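Local coordinates for transcription regulator PadR N-terminal domain-containing protein (Streptococcus mutans, PDB 3L9F), which probably acts as a dimeric, DNA-binding transcription regulator of the PadR family and also binds metal ions, at residues Q62-Y67 / I160-E165. Sequence-based numbering, arbitrary orientation.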
ATOM      1  N   GLN A  62     -14.516   4.918   4.868  1.00 10.63           N
ATOM      2  CA  GLN A  62     -14.634   5.996   3.904  1.00  8.96           C
ATOM      3  C   GLN A  62     -13.330   6.257   3.167  1.00 16.00           C
ATOM      4  O   GLN A  62     -13.320   6.394   1.947  1.00 14.41           O
ATOM      5  CB  GLN A  62     -15.106   7.280   4.588  1.00 10.72           C
ATOM      6  CG  GLN A  62     -16.512   7.176   5.173  1.00 12.64           C
ATOM      7  CD  GLN A  62     -17.076   8.539   5.530  1.00 15.54           C
ATOM      8  OE1 GLN A  62     -16.323   9.481   5.789  1.00 16.60           O
ATOM      9  NE2 GLN A  62     -18.401   8.663   5.511  1.00 16.16           N
ATOM     10  N   LEU A  63     -12.231   6.306   3.909  1.00  9.18           N
ATOM     11  CA  LEU A  63     -10.961   6.736   3.337  1.00 11.63           C
ATOM     12  C   LEU A  63     -10.048   5.566   2.982  1.00 12.84           C
ATOM     13  O   LEU A  63      -8.920   5.758   2.536  1.00 12.37           O
ATOM     14  CB  LEU A  63     -10.252   7.693   4.302  1.00 11.25           C
ATOM     15  CG  LEU A  63     -11.088   8.880   4.806  1.00 12.82           C
ATOM     16  CD1 LEU A  63     -10.201   9.909   5.510  1.00 12.10           C
ATOM     17  CD2 LEU A  63     -11.872   9.534   3.668  1.00 13.15           C
ATOM     18  N   SER A  64     -10.534   4.348   3.153  1.00  9.30           N
ATOM     19  CA  SER A  64      -9.687   3.191   2.906  1.00 11.70           C
ATOM     20  C   SER A  64      -9.224   3.023   1.448  1.00 15.48           C
ATOM     21  O   SER A  64      -8.327   2.218   1.178  1.00 15.25           O
ATOM     22  CB  SER A  64     -10.374   1.917   3.390  1.00 14.83           C
ATOM     23  OG  SER A  64     -11.546   1.662   2.639  1.00 20.01           O
ATOM     24  N   TYR A  65      -9.831   3.741   0.506  1.00 10.97           N
ATOM     25  CA  TYR A  65      -9.392   3.609  -0.887  1.00 13.73           C
ATOM     26  C   TYR A  65      -8.067   4.326  -1.130  1.00 16.97           C
ATOM     27  O   TYR A  65      -7.433   4.121  -2.170  1.00 17.39           O
ATOM     28  CB  TYR A  65     -10.453   4.069  -1.897  1.00 13.34           C
ATOM     29  CG  TYR A  65     -10.754   5.549  -1.883  1.00 14.97           C
ATOM     30  CD1 TYR A  65     -11.568   6.093  -0.896  1.00 13.56           C
ATOM     31  CD2 TYR A  65     -10.238   6.404  -2.860  1.00 11.64           C
ATOM     32  CE1 TYR A  65     -11.869   7.437  -0.874  1.00 14.05           C
ATOM     33  CE2 TYR A  65     -10.529   7.757  -2.847  1.00 10.20           C
ATOM     34  CZ  TYR A  65     -11.348   8.270  -1.844  1.00 10.70           C
ATOM     35  OH  TYR A  65     -11.665   9.610  -1.789  1.00 12.16           O
ATOM     36  N   PHE A  66      -7.648   5.164  -0.185  1.00 12.60           N
ATOM     37  CA  PHE A  66      -6.316   5.771  -0.285  1.00 12.25           C
ATOM     38  C   PHE A  66      -5.485   5.647   0.979  1.00 13.60           C
ATOM     39  O   PHE A  66      -4.320   6.017   1.009  1.00 11.24           O
ATOM     40  CB  PHE A  66      -6.372   7.216  -0.786  1.00 12.18           C
ATOM     41  CG  PHE A  66      -6.997   8.191   0.174  1.00 13.47           C
ATOM     42  CD1 PHE A  66      -6.227   8.824   1.138  1.00 13.70           C
ATOM     43  CD2 PHE A  66      -8.342   8.523   0.070  1.00  8.15           C
ATOM     44  CE1 PHE A  66      -6.789   9.743   2.008  1.00 13.94           C
ATOM     45  CE2 PHE A  66      -8.919   9.455   0.946  1.00 12.12           C
ATOM     46  CZ  PHE A  66      -8.140  10.055   1.916  1.00 10.50           C
ATOM     47  N   TYR A  67      -6.069   5.094   2.028  1.00 12.62           N
ATOM     48  CA  TYR A  67      -5.280   4.822   3.216  1.00 11.76           C
ATOM     49  C   TYR A  67      -5.791   3.577   3.900  1.00 13.11           C
ATOM     50  O   TYR A  67      -6.848   3.580   4.525  1.00 13.20           O
ATOM     51  CB  TYR A  67      -5.272   6.005   4.183  1.00 15.12           C
ATOM     52  CG  TYR A  67      -4.282   5.811   5.315  1.00 18.27           C
ATOM     53  CD1 TYR A  67      -4.536   4.905   6.342  1.00 20.61           C
ATOM     54  CD2 TYR A  67      -3.080   6.518   5.341  1.00 25.24           C
ATOM     55  CE1 TYR A  67      -3.622   4.718   7.372  1.00 27.44           C
ATOM     56  CE2 TYR A  67      -2.166   6.339   6.364  1.00 25.50           C
ATOM     57  CZ  TYR A  67      -2.441   5.442   7.372  1.00 24.27           C
ATOM     58  OH  TYR A  67      -1.528   5.266   8.387  1.00 36.58           O
ATOM     59  N   ILE A 160     -15.107  -1.632  -4.314  1.00 10.90           N
ATOM     60  CA  ILE A 160     -15.829  -0.857  -5.323  1.00 14.82           C
ATOM     61  C   ILE A 160     -17.220  -0.449  -4.834  1.00 13.05           C
ATOM     62  O   ILE A 160     -17.638   0.715  -4.973  1.00 13.82           O
ATOM     63  CB  ILE A 160     -15.978  -1.659  -6.624  1.00 13.46           C
ATOM     64  CG1 ILE A 160     -14.607  -1.813  -7.306  1.00 15.70           C
ATOM     65  CG2 ILE A 160     -16.984  -0.985  -7.540  1.00 11.27           C
ATOM     66  CD1 ILE A 160     -14.583  -2.783  -8.481  1.00 16.42           C
ATOM     67  N   LYS A 161     -17.932  -1.416  -4.276  1.00 13.21           N
ATOM     68  CA  LYS A 161     -19.271  -1.189  -3.722  1.00 16.67           C
ATOM     69  C   LYS A 161     -19.249  -0.097  -2.655  1.00 18.91           C
ATOM     70  O   LYS A 161     -20.053   0.843  -2.683  1.00 17.45           O
ATOM     71  CB  LYS A 161     -19.821  -2.498  -3.141  1.00 17.42           C
ATOM     72  CG  LYS A 161     -21.175  -2.365  -2.450  1.00 23.30           C
ATOM     73  CD  LYS A 161     -21.652  -3.711  -1.902  1.00 29.14           C
ATOM     74  CE  LYS A 161     -23.024  -3.603  -1.246  1.00 39.05           C
ATOM     75  NZ  LYS A 161     -22.996  -2.768  -0.013  1.00 45.10           N
ATOM     76  N   ARG A 162     -18.311  -0.218  -1.724  1.00 13.69           N
ATOM     77  CA  ARG A 162     -18.171   0.735  -0.634  1.00 17.50           C
ATOM     78  C   ARG A 162     -17.791   2.132  -1.125  1.00 16.91           C
ATOM     79  O   ARG A 162     -18.374   3.137  -0.697  1.00 16.72           O
ATOM     80  CB  ARG A 162     -17.143   0.217   0.379  1.00 22.04           C
ATOM     81  CG  ARG A 162     -17.039   1.047   1.649  1.00 28.14           C
ATOM     82  CD  ARG A 162     -16.824   0.156   2.860  1.00 24.94           C
ATOM     83  NE  ARG A 162     -15.824  -0.871   2.582  1.00 40.26           N
ATOM     84  CZ  ARG A 162     -14.513  -0.673   2.659  1.00 36.79           C
ATOM     85  NH1 ARG A 162     -14.047   0.518   3.012  1.00 29.01           N
ATOM     86  NH2 ARG A 162     -13.667  -1.661   2.377  1.00 33.66           N
ATOM     87  N   LEU A 163     -16.818   2.203  -2.030  1.00 13.50           N
ATOM     88  CA  LEU A 163     -16.390   3.492  -2.549  1.00 14.99           C
ATOM     89  C   LEU A 163     -17.501   4.114  -3.390  1.00 16.63           C
ATOM     90  O   LEU A 163     -17.756   5.318  -3.310  1.00 15.83           O
ATOM     91  CB  LEU A 163     -15.102   3.342  -3.354  1.00 12.86           C
ATOM     92  CG  LEU A 163     -14.568   4.605  -3.998  1.00 10.95           C
ATOM     93  CD1 LEU A 163     -14.420   5.724  -2.972  1.00 12.53           C
ATOM     94  CD2 LEU A 163     -13.229   4.287  -4.666  1.00 15.23           C
ATOM     95  N   SER A 164     -18.182   3.287  -4.179  1.00 16.34           N
ATOM     96  CA  SER A 164     -19.301   3.769  -4.988  1.00 18.60           C
ATOM     97  C   SER A 164     -20.433   4.330  -4.124  1.00 16.90           C
ATOM     98  O   SER A 164     -21.019   5.371  -4.444  1.00 21.11           O
ATOM     99  CB  SER A 164     -19.827   2.653  -5.886  1.00 22.94           C
ATOM    100  OG  SER A 164     -18.891   2.369  -6.908  1.00 28.92           O
ATOM    101  N   GLU A 165     -20.730   3.640  -3.026  1.00 19.63           N
ATOM    102  CA  GLU A 165     -21.780   4.084  -2.108  1.00 20.10           C
ATOM    103  C   GLU A 165     -21.415   5.403  -1.408  1.00 19.11           C
ATOM    104  O   GLU A 165     -22.265   6.276  -1.229  1.00 20.61           O
ATOM    105  CB  GLU A 165     -22.121   2.986  -1.097  1.00 25.33           C
ATOM    106  CG  GLU A 165     -22.778   1.759  -1.742  1.00 26.37           C
ATOM    107  CD  GLU A 165     -23.111   0.650  -0.744  1.00 40.30           C
ATOM    108  OE1 GLU A 165     -22.665   0.734   0.422  1.00 46.67           O
ATOM    109  OE2 GLU A 165     -23.812  -0.314  -1.134  1.00 36.90           O
TER
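Leu163 presses a methyl group against the ring of Tyr65. Its CD1 stands 3.7 Å from the ring centroid, 19° off the ring normal, in a CH-pi contact over one face. The nearest ring atom is Tyr65 CD1, at 3.5 Å from Leu163 CD1. The other methyl, CD2, sits 3.9 Å from Tyr65 CB and so covers the root of the side chain. Chi1 of Leu163 (178°) sets CG anti to the backbone N, and chi2 then turns both methyls to Tyr65. Phe66 CD2 lies over the opposite face, toward the rim, so the ring has a neighbour on each face. Its hydroxyl is hydrogen-bonded to Thr183 on helix 178-202. This is the buried, tight part of the contact. It joins the loop after helix 52-62, in the PadR-like winged-helix domain, to the long helix 142-172 of the C-terminal helical part, predicted to form a coiled coil. The polar side is looser and partly exposed. There Arg162 NH1 donates to Ser64 OG at 2.8 Å, with an N-H...O angle of 150°. The oxygen lies near the guanidinium plane. The arginine chain bends at chi2 and chi3 to bring NH1 round, and NE forms a salt bridge with Glu158. The Ser64 side chain lies about 4 Å from that of Asp68, which can bind magnesium, although no ion is bound to this chain.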